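Long-range contact in putative enoyl-CoA hydratase (Streptomyces avermitilis, PDB 3GKB), which is a putative enoyl-CoA hydratase of the crotonase family, probably acting on acyl-CoA thioesters, though its substrate and reaction are not established: residues M37-D50 against V94-Q107. Numbering follows the deposited sequence.
Sequences MRELRTVLTTLADD and VFQAVGELIRHQPQ
Met37 reaches across to the start of 94-107 with its terminal methyl: turned about its CG-SD bond (chi3 72°), the chain brings CE to 3.4 Å from Val94 O and up to Phe95 CD1. Its SD lies 5.3 Å from the centroid of the Phe95 ring, an oblique Met-aromatic contact, and Leu84 of helix 78-87 also touches Met37. One turn on from Met37, Arg41 CA meets Leu101 CD2 (3.7 Å), a methyl that also packs on Leu44 CD1, while the same Leu44 methyl also meets Ile102 CG1. Helices 37-48 and 96-103 run nearly parallel, 17° apart, with axes 10.6 Å from each other; in this crotonase-like fold they lead into the neighbouring parallel strands 55-60 and 108-113 of the main sheet. Past the second helix, two glutamine amides take over. Gln105 NE2 donates to Leu44 O (3.1 Å, 166°), which lies close to the Gln105 amide plane, and NE2 reaches it from the face opposite Ala48 N. The second N-H of Gln105 goes to Gln107 OE1 (3.0 Å), so both amide hydrogens are used; a leucine here would probably leave Gln107 OE1 without this donor and Leu44 O without its bond across the contact. Gln107 NE2 approaches Leu47 O from above the carbonyl plane (2.8 Å) and also bonds Val53 O. Alongside, Pro106 CG packs on Ala48 CB.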
loop_
_atom_site.group_PDB
_atom_site.type_symbol
_atom_site.label_atom_id
_atom_site.label_comp_id
_atom_site.label_asym_id
_atom_site.label_seq_id
_atom_site.Cartn_x
_atom_site.Cartn_y
_atom_site.Cartn_z
ATOM N N MET B 37 16.130 10.364 -24.813
ATOM C CA MET B 37 16.866 9.822 -23.673
ATOM C C MET B 37 18.111 10.682 -23.385
ATOM O O MET B 37 18.432 10.982 -22.236
ATOM C CB MET B 37 17.249 8.357 -23.941
ATOM C CG MET B 37 16.070 7.372 -23.936
ATOM S SD MET B 37 16.347 5.670 -24.501
ATOM C CE MET B 37 17.299 5.044 -23.133
ATOM N N ARG B 38 18.803 11.088 -24.450
ATOM C CA ARG B 38 20.001 11.910 -24.299
ATOM C C ARG B 38 19.639 13.323 -23.847
ATOM O O ARG B 38 20.310 13.886 -22.970
ATOM C CB ARG B 38 20.785 11.912 -25.629
ATOM C CG ARG B 38 22.023 12.738 -25.652
ATOM C CD ARG B 38 22.857 12.353 -26.889
ATOM N NE ARG B 38 22.265 12.805 -28.151
ATOM C CZ ARG B 38 21.554 12.071 -29.018
ATOM N NH1 ARG B 38 21.283 10.777 -28.813
ATOM N NH2 ARG B 38 21.106 12.653 -30.128
ATOM N N GLU B 39 18.567 13.880 -24.413
ATOM C CA GLU B 39 18.161 15.247 -24.089
ATOM C C GLU B 39 17.633 15.330 -22.650
ATOM O O GLU B 39 17.896 16.310 -21.958
ATOM C CB GLU B 39 17.134 15.799 -25.093
ATOM C CG GLU B 39 17.715 16.055 -26.480
ATOM C CD GLU B 39 16.737 16.685 -27.446
ATOM O OE1 GLU B 39 15.509 16.685 -27.198
ATOM O OE2 GLU B 39 17.210 17.173 -28.499
ATOM N N LEU B 40 16.886 14.313 -22.214
ATOM C CA LEU B 40 16.446 14.234 -20.822
ATOM C C LEU B 40 17.641 14.225 -19.857
ATOM O O LEU B 40 17.643 14.925 -18.829
ATOM C CB LEU B 40 15.592 12.973 -20.588
ATOM C CG LEU B 40 14.149 13.066 -21.032
ATOM C CD1 LEU B 40 13.549 11.664 -21.138
ATOM C CD2 LEU B 40 13.334 13.952 -20.034
ATOM N N ARG B 41 18.658 13.435 -20.170
ATOM C CA ARG B 41 19.847 13.397 -19.332
ATOM C C ARG B 41 20.504 14.768 -19.248
ATOM O O ARG B 41 20.845 15.242 -18.158
ATOM C CB ARG B 41 20.851 12.372 -19.860
ATOM C CG ARG B 41 21.964 12.106 -18.857
ATOM C CD ARG B 41 22.759 10.847 -19.184
ATOM N NE ARG B 41 23.727 11.172 -20.235
ATOM C CZ ARG B 41 23.757 10.662 -21.472
ATOM N NH1 ARG B 41 22.868 9.764 -21.877
ATOM N NH2 ARG B 41 24.697 11.052 -22.328
ATOM N N THR B 42 20.680 15.407 -20.400
ATOM C CA THR B 42 21.282 16.749 -20.443
ATOM C C THR B 42 20.511 17.765 -19.610
ATOM O O THR B 42 21.103 18.481 -18.782
ATOM C CB THR B 42 21.424 17.264 -21.898
ATOM O OG1 THR B 42 22.207 16.330 -22.648
ATOM C CG2 THR B 42 22.106 18.627 -21.923
ATOM N N VAL B 43 19.195 17.819 -19.806
ATOM C CA VAL B 43 18.389 18.808 -19.115
ATOM C C VAL B 43 18.342 18.543 -17.612
ATOM O O VAL B 43 18.539 19.471 -16.829
ATOM C CB VAL B 43 16.971 18.911 -19.682
ATOM C CG1 VAL B 43 16.116 19.829 -18.795
ATOM C CG2 VAL B 43 17.016 19.467 -21.062
ATOM N N LEU B 44 18.140 17.293 -17.206
ATOM C CA LEU B 44 18.077 17.003 -15.781
ATOM C C LEU B 44 19.426 17.162 -15.081
ATOM O O LEU B 44 19.487 17.635 -13.958
ATOM C CB LEU B 44 17.462 15.627 -15.512
ATOM C CG LEU B 44 15.967 15.505 -15.832
ATOM C CD1 LEU B 44 15.503 14.060 -15.663
ATOM C CD2 LEU B 44 15.104 16.440 -14.964
ATOM N N THR B 45 20.501 16.783 -15.750
ATOM C CA THR B 45 21.838 16.936 -15.173
ATOM C C THR B 45 22.149 18.428 -14.979
ATOM O O THR B 45 22.623 18.820 -13.903
ATOM C CB THR B 45 22.896 16.228 -16.062
ATOM O OG1 THR B 45 22.605 14.819 -16.062
ATOM C CG2 THR B 45 24.297 16.416 -15.514
ATOM N N THR B 46 21.817 19.256 -15.970
ATOM C CA THR B 46 21.991 20.702 -15.864
ATOM C C THR B 46 21.141 21.290 -14.733
ATOM O O THR B 46 21.605 22.121 -13.961
ATOM C CB THR B 46 21.626 21.418 -17.155
ATOM O OG1 THR B 46 22.398 20.885 -18.257
ATOM C CG2 THR B 46 21.841 22.922 -17.009
ATOM N N LEU B 47 19.887 20.876 -14.648
ATOM C CA LEU B 47 19.024 21.383 -13.576
ATOM C C LEU B 47 19.494 20.985 -12.192
ATOM O O LEU B 47 19.367 21.790 -11.260
ATOM C CB LEU B 47 17.559 20.974 -13.785
ATOM C CG LEU B 47 16.816 21.694 -14.916
ATOM C CD1 LEU B 47 15.502 20.968 -15.282
ATOM C CD2 LEU B 47 16.564 23.167 -14.508
ATOM N N ALA B 48 20.060 19.778 -12.050
ATOM C CA ALA B 48 20.514 19.297 -10.755
ATOM C C ALA B 48 21.570 20.252 -10.170
ATOM O O ALA B 48 21.720 20.322 -8.962
ATOM C CB ALA B 48 21.076 17.847 -10.835
ATOM N N ASP B 49 22.280 20.976 -11.035
ATOM C CA ASP B 49 23.296 21.942 -10.583
ATOM C C ASP B 49 22.819 23.398 -10.577
ATOM O O ASP B 49 23.619 24.307 -10.369
ATOM C CB ASP B 49 24.576 21.783 -11.419
ATOM C CG ASP B 49 25.378 20.523 -11.025
ATOM O OD1 ASP B 49 25.030 19.838 -10.040
ATOM O OD2 ASP B 49 26.375 20.212 -11.689
ATOM N N ASP B 50 21.521 23.611 -10.773
ATOM C CA ASP B 50 20.928 24.951 -10.806
ATOM C C ASP B 50 20.233 25.253 -9.483
ATOM O O ASP B 50 19.112 24.796 -9.223
ATOM C CB ASP B 50 19.948 25.056 -11.971
ATOM C CG ASP B 50 19.479 26.492 -12.245
ATOM O OD1 ASP B 50 19.579 27.374 -11.354
ATOM O OD2 ASP B 50 18.972 26.710 -13.364
ATOM N N VAL B 94 20.447 0.722 -19.624
ATOM C CA VAL B 94 20.256 1.965 -20.393
ATOM C C VAL B 94 18.825 2.536 -20.276
ATOM O O VAL B 94 18.625 3.736 -20.263
ATOM C CB VAL B 94 20.693 1.775 -21.888
ATOM C CG1 VAL B 94 19.679 0.943 -22.675
ATOM C CG2 VAL B 94 20.907 3.114 -22.551
ATOM N N PHE B 95 17.831 1.647 -20.149
ATOM C CA PHE B 95 16.454 2.058 -19.989
ATOM C C PHE B 95 16.101 2.452 -18.565
ATOM O O PHE B 95 15.406 3.463 -18.337
ATOM C CB PHE B 95 15.560 0.956 -20.519
ATOM C CG PHE B 95 15.798 0.691 -21.970
ATOM C CD1 PHE B 95 15.433 1.654 -22.912
ATOM C CD2 PHE B 95 16.465 -0.443 -22.393
ATOM C CE1 PHE B 95 15.685 1.458 -24.261
ATOM C CE2 PHE B 95 16.725 -0.641 -23.753
ATOM C CZ PHE B 95 16.328 0.310 -24.681
ATOM N N GLN B 96 16.559 1.649 -17.607
ATOM C CA GLN B 96 16.424 1.976 -16.192
ATOM C C GLN B 96 17.080 3.313 -15.870
ATOM O O GLN B 96 16.640 4.004 -14.968
ATOM C CB GLN B 96 17.033 0.871 -15.330
ATOM C CG GLN B 96 16.310 -0.478 -15.461
ATOM C CD GLN B 96 17.073 -1.635 -14.824
ATOM O OE1 GLN B 96 18.305 -1.562 -14.639
ATOM N NE2 GLN B 96 16.356 -2.722 -14.506
ATOM N N ALA B 97 18.099 3.709 -16.641
ATOM C CA ALA B 97 18.806 4.966 -16.371
ATOM C C ALA B 97 17.897 6.195 -16.424
ATOM O O ALA B 97 18.151 7.145 -15.683
ATOM C CB ALA B 97 19.974 5.146 -17.326
ATOM N N VAL B 98 16.827 6.163 -17.230
ATOM C CA VAL B 98 15.864 7.282 -17.298
ATOM C C VAL B 98 15.120 7.461 -15.969
ATOM O O VAL B 98 15.192 8.516 -15.311
ATOM C CB VAL B 98 14.811 7.058 -18.427
ATOM C CG1 VAL B 98 13.776 8.196 -18.451
ATOM C CG2 VAL B 98 15.503 6.836 -19.767
ATOM N N GLY B 99 14.401 6.411 -15.549
ATOM C CA GLY B 99 13.714 6.464 -14.257
ATOM C C GLY B 99 14.660 6.681 -13.076
ATOM O O GLY B 99 14.351 7.418 -12.141
ATOM N N GLU B 100 15.836 6.080 -13.122
ATOM C CA GLU B 100 16.787 6.260 -12.037
ATOM C C GLU B 100 17.306 7.689 -11.947
ATOM O O GLU B 100 17.506 8.200 -10.853
ATOM C CB GLU B 100 17.917 5.219 -12.111
ATOM C CG GLU B 100 17.395 3.801 -11.800
ATOM C CD GLU B 100 16.702 3.726 -10.450
ATOM O OE1 GLU B 100 17.382 3.737 -9.389
ATOM O OE2 GLU B 100 15.452 3.685 -10.453
ATOM N N LEU B 101 17.480 8.369 -13.084
ATOM C CA LEU B 101 17.851 9.807 -13.046
ATOM C C LEU B 101 16.734 10.623 -12.362
ATOM O O LEU B 101 16.979 11.404 -11.449
ATOM C CB LEU B 101 18.099 10.297 -14.460
ATOM C CG LEU B 101 18.664 11.707 -14.651
ATOM C CD1 LEU B 101 20.022 11.837 -13.997
ATOM C CD2 LEU B 101 18.704 11.948 -16.149
ATOM N N ILE B 102 15.493 10.383 -12.768
ATOM C CA ILE B 102 14.331 11.064 -12.161
ATOM C C ILE B 102 14.241 10.786 -10.644
ATOM O O ILE B 102 14.036 11.708 -9.824
ATOM C CB ILE B 102 13.009 10.644 -12.869
ATOM C CG1 ILE B 102 12.979 11.145 -14.315
ATOM C CG2 ILE B 102 11.797 11.189 -12.109
ATOM C CD1 ILE B 102 11.958 10.451 -15.243
ATOM N N ARG B 103 14.357 9.525 -10.268
ATOM C CA ARG B 103 14.199 9.132 -8.854
ATOM C C ARG B 103 15.226 9.813 -7.933
ATOM O O ARG B 103 14.943 10.034 -6.771
ATOM C CB ARG B 103 14.382 7.623 -8.665
ATOM C CG ARG B 103 13.181 6.765 -9.037
ATOM C CD ARG B 103 13.058 5.530 -8.139
ATOM N NE ARG B 103 14.288 4.764 -8.066
ATOM C CZ ARG B 103 14.897 4.332 -6.959
ATOM N NH1 ARG B 103 16.031 3.635 -7.066
ATOM N NH2 ARG B 103 14.386 4.539 -5.755
ATOM N N HIS B 104 16.422 10.094 -8.457
ATOM C CA HIS B 104 17.505 10.702 -7.662
ATOM C C HIS B 104 17.692 12.217 -7.862
ATOM O O HIS B 104 18.641 12.822 -7.322
ATOM C CB HIS B 104 18.792 9.925 -7.924
ATOM C CG HIS B 104 18.707 8.504 -7.470
ATOM N ND1 HIS B 104 18.404 7.471 -8.326
ATOM C CD2 HIS B 104 18.856 7.952 -6.242
ATOM C CE1 HIS B 104 18.387 6.336 -7.644
ATOM N NE2 HIS B 104 18.662 6.601 -6.379
ATOM N N GLN B 105 16.770 12.837 -8.595
ATOM C CA GLN B 105 16.845 14.277 -8.892
ATOM C C GLN B 105 16.745 15.072 -7.575
ATOM O O GLN B 105 15.949 14.716 -6.676
ATOM C CB GLN B 105 15.737 14.662 -9.868
ATOM C CG GLN B 105 15.835 16.074 -10.507
ATOM C CD GLN B 105 16.987 16.209 -11.502
ATOM O OE1 GLN B 105 17.442 15.224 -12.103
ATOM N NE2 GLN B 105 17.465 17.439 -11.683
ATOM N N PRO B 106 17.583 16.122 -7.412
ATOM C CA PRO B 106 17.505 16.904 -6.170
ATOM C C PRO B 106 16.200 17.696 -6.021
ATOM O O PRO B 106 15.650 17.759 -4.927
ATOM C CB PRO B 106 18.707 17.857 -6.241
ATOM C CG PRO B 106 19.326 17.678 -7.526
ATOM C CD PRO B 106 18.800 16.419 -8.181
ATOM N N GLN B 107 15.741 18.327 -7.100
ATOM C CA GLN B 107 14.467 19.052 -7.120
ATOM C C GLN B 107 13.305 18.099 -6.855
ATOM O O GLN B 107 13.381 16.921 -7.158
ATOM C CB GLN B 107 14.215 19.698 -8.491
ATOM C CG GLN B 107 15.046 20.938 -8.788
ATOM C CD GLN B 107 16.458 20.621 -9.326
ATOM O OE1 GLN B 107 16.768 19.483 -9.648
ATOM N NE2 GLN B 107 17.305 21.648 -9.421
#